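PDB 5X3E: kinesin-like protein from Caenorhabditis elegans, which is a kinesin-6 motor protein that probably couples ATP hydrolysis to movement along microtubules. Local coordinates for residues A[99-104]-A[114-119]; A[296-301]-A[392-397]. One frame throughout, in Å; residues are numbered along the deposited sequence.

Contact 1. Residues A[99-104]-A[114-119]. With SO4 (sulfate ion), chain Q.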
# COMPACT_ATOMS: atom_id res chain seq x y z
N ARG A 99 11.24 -1.07 10.38
CA ARG A 99 12.20 -1.28 9.30
C ARG A 99 11.56 -1.17 7.92
O ARG A 99 12.27 -0.96 6.93
CB ARG A 99 12.87 -2.64 9.50
CG ARG A 99 13.99 -2.98 8.54
CD ARG A 99 14.96 -1.83 8.38
NE ARG A 99 15.97 -2.12 7.37
CZ ARG A 99 15.78 -2.00 6.06
NH1 ARG A 99 14.60 -1.61 5.60
NH2 ARG A 99 16.76 -2.28 5.22
N THR A 100 10.24 -1.27 7.84
CA THR A 100 9.51 -1.34 6.58
C THR A 100 8.69 -0.10 6.27
O THR A 100 8.54 0.25 5.10
CB THR A 100 8.60 -2.59 6.61
OG1 THR A 100 9.39 -3.76 6.35
CG2 THR A 100 7.51 -2.53 5.62
N SER A 101 8.20 0.62 7.29
CA SER A 101 7.20 1.66 7.07
C SER A 101 7.58 3.05 7.59
O SER A 101 7.02 4.03 7.09
CB SER A 101 5.87 1.26 7.72
OG SER A 101 5.49 -0.03 7.31
N VAL A 102 8.49 3.16 8.56
CA VAL A 102 8.72 4.46 9.20
C VAL A 102 9.30 5.45 8.19
O VAL A 102 8.92 6.63 8.17
CB VAL A 102 9.61 4.31 10.44
CG1 VAL A 102 10.23 5.64 10.85
CG2 VAL A 102 8.80 3.74 11.60
N ASP A 103 10.21 5.00 7.33
CA ASP A 103 10.79 5.90 6.34
C ASP A 103 9.78 6.27 5.26
O ASP A 103 9.89 7.34 4.65
CB ASP A 103 12.05 5.29 5.72
CG ASP A 103 11.76 4.03 4.91
OD1 ASP A 103 12.57 3.71 4.02
OD2 ASP A 103 10.73 3.38 5.16
N LEU A 104 8.79 5.41 5.01
CA LEU A 104 7.73 5.78 4.07
C LEU A 104 6.82 6.84 4.67
O LEU A 104 6.38 7.76 3.97
CB LEU A 104 6.92 4.55 3.66
CG LEU A 104 7.72 3.34 3.18
CD1 LEU A 104 6.80 2.26 2.63
CD2 LEU A 104 8.78 3.75 2.16
N SER A 114 5.04 7.00 -1.57
CA SER A 114 5.63 5.74 -1.14
C SER A 114 4.72 4.59 -1.56
O SER A 114 3.50 4.74 -1.61
CB SER A 114 5.82 5.72 0.39
OG SER A 114 6.41 6.92 0.84
N LEU A 115 5.34 3.44 -1.84
CA LEU A 115 4.62 2.25 -2.27
C LEU A 115 5.20 1.03 -1.57
O LEU A 115 6.42 0.85 -1.54
CB LEU A 115 4.71 2.09 -3.80
CG LEU A 115 4.16 0.81 -4.43
CD1 LEU A 115 2.70 0.61 -4.07
CD2 LEU A 115 4.34 0.87 -5.93
N LEU A 116 4.32 0.19 -1.02
CA LEU A 116 4.75 -1.00 -0.29
C LEU A 116 3.92 -2.20 -0.73
O LEU A 116 2.69 -2.16 -0.67
CB LEU A 116 4.62 -0.79 1.22
CG LEU A 116 5.33 -1.74 2.19
CD1 LEU A 116 5.47 -1.02 3.48
CD2 LEU A 116 4.58 -3.05 2.41
N PHE A 117 4.61 -3.25 -1.18
CA PHE A 117 3.99 -4.52 -1.55
C PHE A 117 4.29 -5.58 -0.50
O PHE A 117 5.38 -5.61 0.08
CB PHE A 117 4.51 -5.04 -2.89
CG PHE A 117 4.23 -4.15 -4.06
CD1 PHE A 117 3.00 -4.17 -4.69
CD2 PHE A 117 5.23 -3.33 -4.57
CE1 PHE A 117 2.75 -3.37 -5.79
CE2 PHE A 117 4.99 -2.53 -5.66
CZ PHE A 117 3.75 -2.55 -6.28
N THR A 118 3.34 -6.48 -0.29
CA THR A 118 3.60 -7.77 0.34
C THR A 118 3.39 -8.86 -0.71
O THR A 118 2.33 -8.91 -1.34
CB THR A 118 2.72 -8.01 1.57
OG1 THR A 118 1.33 -7.88 1.23
CG2 THR A 118 3.06 -7.04 2.68
N TYR A 119 4.40 -9.69 -0.90
CA TYR A 119 4.42 -10.71 -1.94
C TYR A 119 4.64 -12.09 -1.32
O TYR A 119 5.26 -12.21 -0.26
CB TYR A 119 5.53 -10.41 -2.96
CG TYR A 119 5.59 -11.36 -4.13
CD1 TYR A 119 4.91 -11.09 -5.31
CD2 TYR A 119 6.35 -12.52 -4.06
CE1 TYR A 119 4.97 -11.96 -6.38
CE2 TYR A 119 6.41 -13.39 -5.13
CZ TYR A 119 5.72 -13.11 -6.29
OH TYR A 119 5.78 -13.97 -7.36
S SO4 Q . 18.81 -2.81 9.80
O1 SO4 Q . 17.50 -3.41 10.10
O2 SO4 Q . 19.82 -3.41 10.66
O3 SO4 Q . 19.15 -3.05 8.40
O4 SO4 Q . 18.75 -1.38 10.05
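Thr100, Ser101 and Leu104 line the side of helix 93-109 that meets Ser114 and Leu116 of strand 114-119, the axes of segments 99-104 and 114-119 running nearly antiparallel at 164°. At the start of the helical segment Arg99 points elsewhere: its NE makes a long, weak bond to O3 of the sulfate (3.5 Å), which lies at the edge of the guanidinium, and its NH2 forms a salt bridge with Glu37. With an alanine here, Glu37 would probably be left without this partner and the sulfate without its weak anchor on NE. Thr100 has its methyl CG2 anti to the backbone N (the OG1 chi1 is -78°), which brings CG2 against Leu116 CD1 at 3.3 Å, the two side chains crossing at about a right angle. Ser101 adds a looser contact, OG to the same CD1. Leu104 meets both strand residues: its CD1 lies 3.6 Å from Leu116 CD1, again crosswise, while its CB rests 3.6 Å from Ser114 CB. Beyond that apolar contact Ser114 OG donates to Leu104 O at 3.2 Å, approaching the carbonyl from the side (C=O...donor angle 111°), so a buried hydroxyl is tied to the helix backbone. Leu141 of helix 141-152 closes over Thr100 and Leu116. Helix 93-109 and strand 114-119, which leads into the probable P-loop of the kinesin motor domain, complete a beta-alpha-beta crossover begun at strand 86-87.

Contact 2. Residues A[296-301]-A[392-397]. With SO4 (sulfate ion), chain M.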
# COMPACT_ATOMS: atom_id res chain seq x y z
N HIS A 296 -5.48 -8.51 -5.97
CA HIS A 296 -4.58 -7.50 -5.41
C HIS A 296 -5.43 -6.44 -4.71
O HIS A 296 -6.40 -5.94 -5.29
CB HIS A 296 -3.72 -6.84 -6.48
CG HIS A 296 -3.05 -7.80 -7.42
ND1 HIS A 296 -2.01 -8.61 -7.04
CD2 HIS A 296 -3.27 -8.05 -8.74
CE1 HIS A 296 -1.61 -9.33 -8.08
NE2 HIS A 296 -2.36 -9.01 -9.12
N SER A 297 -5.07 -6.11 -3.48
CA SER A 297 -5.78 -5.09 -2.72
C SER A 297 -4.89 -3.87 -2.54
O SER A 297 -3.74 -4.00 -2.09
CB SER A 297 -6.25 -5.64 -1.37
OG SER A 297 -5.16 -6.15 -0.65
N VAL A 298 -5.42 -2.70 -2.87
CA VAL A 298 -4.65 -1.46 -2.90
C VAL A 298 -5.30 -0.48 -1.94
O VAL A 298 -6.40 0.03 -2.20
CB VAL A 298 -4.57 -0.88 -4.32
CG1 VAL A 298 -3.73 0.38 -4.34
CG2 VAL A 298 -4.02 -1.92 -5.29
N PHE A 299 -4.63 -0.22 -0.83
CA PHE A 299 -5.10 0.73 0.17
C PHE A 299 -4.18 1.94 0.13
O PHE A 299 -2.98 1.83 0.43
CB PHE A 299 -5.16 0.09 1.55
CG PHE A 299 -5.83 0.94 2.58
CD1 PHE A 299 -7.20 0.92 2.73
CD2 PHE A 299 -5.08 1.76 3.41
CE1 PHE A 299 -7.82 1.70 3.69
CE2 PHE A 299 -5.70 2.55 4.37
CZ PHE A 299 -7.07 2.52 4.51
N THR A 300 -4.71 3.09 -0.28
CA THR A 300 -3.91 4.29 -0.46
C THR A 300 -4.28 5.32 0.60
O THR A 300 -5.44 5.74 0.68
CB THR A 300 -4.11 4.87 -1.86
OG1 THR A 300 -3.74 3.89 -2.84
CG2 THR A 300 -3.25 6.11 -2.04
N ILE A 301 -3.29 5.74 1.38
CA ILE A 301 -3.45 6.80 2.37
C ILE A 301 -2.97 8.10 1.75
O ILE A 301 -1.80 8.21 1.36
CB ILE A 301 -2.67 6.48 3.66
CG1 ILE A 301 -3.04 5.08 4.16
CG2 ILE A 301 -2.95 7.54 4.72
CD1 ILE A 301 -2.06 4.51 5.16
N THR A 392 0.32 -3.12 -12.82
CA THR A 392 1.54 -2.37 -13.07
C THR A 392 1.26 -1.00 -13.67
O THR A 392 2.01 -0.04 -13.43
CB THR A 392 2.43 -3.20 -14.00
OG1 THR A 392 2.65 -4.49 -13.43
CG2 THR A 392 3.74 -2.54 -14.18
N HIS A 393 0.18 -0.86 -14.44
CA HIS A 393 -0.20 0.43 -14.98
C HIS A 393 -0.55 1.41 -13.87
O HIS A 393 -0.18 2.59 -13.93
CB HIS A 393 -1.37 0.25 -15.95
CG HIS A 393 -1.71 1.47 -16.75
ND1 HIS A 393 -2.97 1.67 -17.28
CD2 HIS A 393 -0.96 2.53 -17.14
CE1 HIS A 393 -2.98 2.81 -17.94
NE2 HIS A 393 -1.78 3.35 -17.87
N LEU A 394 -1.25 0.93 -12.84
CA LEU A 394 -1.66 1.79 -11.73
C LEU A 394 -0.47 2.38 -10.98
O LEU A 394 -0.59 3.46 -10.40
CB LEU A 394 -2.56 0.99 -10.79
CG LEU A 394 -3.12 1.70 -9.55
CD1 LEU A 394 -3.94 2.91 -9.95
CD2 LEU A 394 -3.95 0.72 -8.74
N PHE A 395 0.68 1.70 -10.99
CA PHE A 395 1.87 2.19 -10.31
C PHE A 395 2.95 2.63 -11.30
O PHE A 395 4.15 2.50 -11.04
CB PHE A 395 2.40 1.14 -9.35
CG PHE A 395 1.37 0.67 -8.36
CD1 PHE A 395 0.81 1.56 -7.46
CD2 PHE A 395 0.94 -0.65 -8.36
CE1 PHE A 395 -0.16 1.15 -6.56
CE2 PHE A 395 -0.03 -1.07 -7.46
CZ PHE A 395 -0.58 -0.17 -6.56
N LYS A 396 2.52 3.17 -12.45
CA LYS A 396 3.46 3.64 -13.46
C LYS A 396 4.43 4.67 -12.89
O LYS A 396 5.64 4.59 -13.13
CB LYS A 396 2.68 4.22 -14.65
CG LYS A 396 3.50 5.15 -15.53
CD LYS A 396 2.61 5.88 -16.53
CE LYS A 396 3.07 7.31 -16.74
NZ LYS A 396 2.07 8.12 -17.50
N ASN A 397 3.92 5.64 -12.13
CA ASN A 397 4.77 6.70 -11.60
C ASN A 397 5.89 6.13 -10.75
O ASN A 397 7.06 6.50 -10.92
CB ASN A 397 3.92 7.69 -10.79
CG ASN A 397 2.79 8.28 -11.61
OD1 ASN A 397 1.62 8.16 -11.26
ND2 ASN A 397 3.14 8.93 -12.72
S SO4 M . -1.81 6.34 -19.61
O1 SO4 M . -3.00 6.56 -18.78
O2 SO4 M . -0.61 6.28 -18.77
O3 SO4 M . -1.97 5.10 -20.35
O4 SO4 M . -1.66 7.44 -20.55
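The ring of Phe395 meets Val298 at its edge, with CZ 3.9 Å from Val298 CG1 and 4.1 Å from CG2, the two side chains coming from opposite directions. One face of the same ring carries the CG of the adjacent Leu394, 4.2 Å above the plane and offset toward the rim. The other flat group, the imidazole of His393, is turned to a sulfate, whose sulfur lies in the ring plane at the edge. His393 NE2 donates weakly to two of its oxygens, O3 at 3.0 Å with a bent geometry (130°) and O2 at 3.3 Å in a straighter line (166°). Lys396 NZ adds a weak, long bond to O2, so both basic groups gather round one anion, which would probably favour a protonated imidazole.

Val298 faces the helical segment with CG1 anti to its backbone N (chi1 -178°), a rotation that sets both methyls before CZ. Leu394 joins them through CD2, 4.3 Å from Val298 CG2. No hydrogen bond links the segments; the contact is wholly apolar. Phe395 stands at the N-cap position between two short helices, and its backbone N bonds back to Thr392 O (3.3 Å), closing a backbone turn. Val298 lies on strand 296-307, between strands 213-225 and 325-333 of the central sheet. Leu394 also touches Ile224 of the former and Phe395 touches Cys330 and Val332 of the latter, so the end of helix 390-394 and the junction with helix 396-399 reach three neighbouring strands.

In the fold
From the N terminus, contact 1 comes first: helix 93-109 turns back through a four-residue loop onto strand 114-119, a short, local closure. The chain then builds much of the motor domain before contact 2 opens at strand 296-307, and it closes only after a 90-residue excursion that includes strand 325-333 and helix 350-375. The two follow in series, neither nested nor crossed, and both rest on the same mixed sheet. Helix 93-109 packs on one face of strand 114-119; on the other, Leu115 CD1 and Phe117 CE1 approach Phe395, the former 3.8 Å from its CE1, so the contacts meet across the sheet.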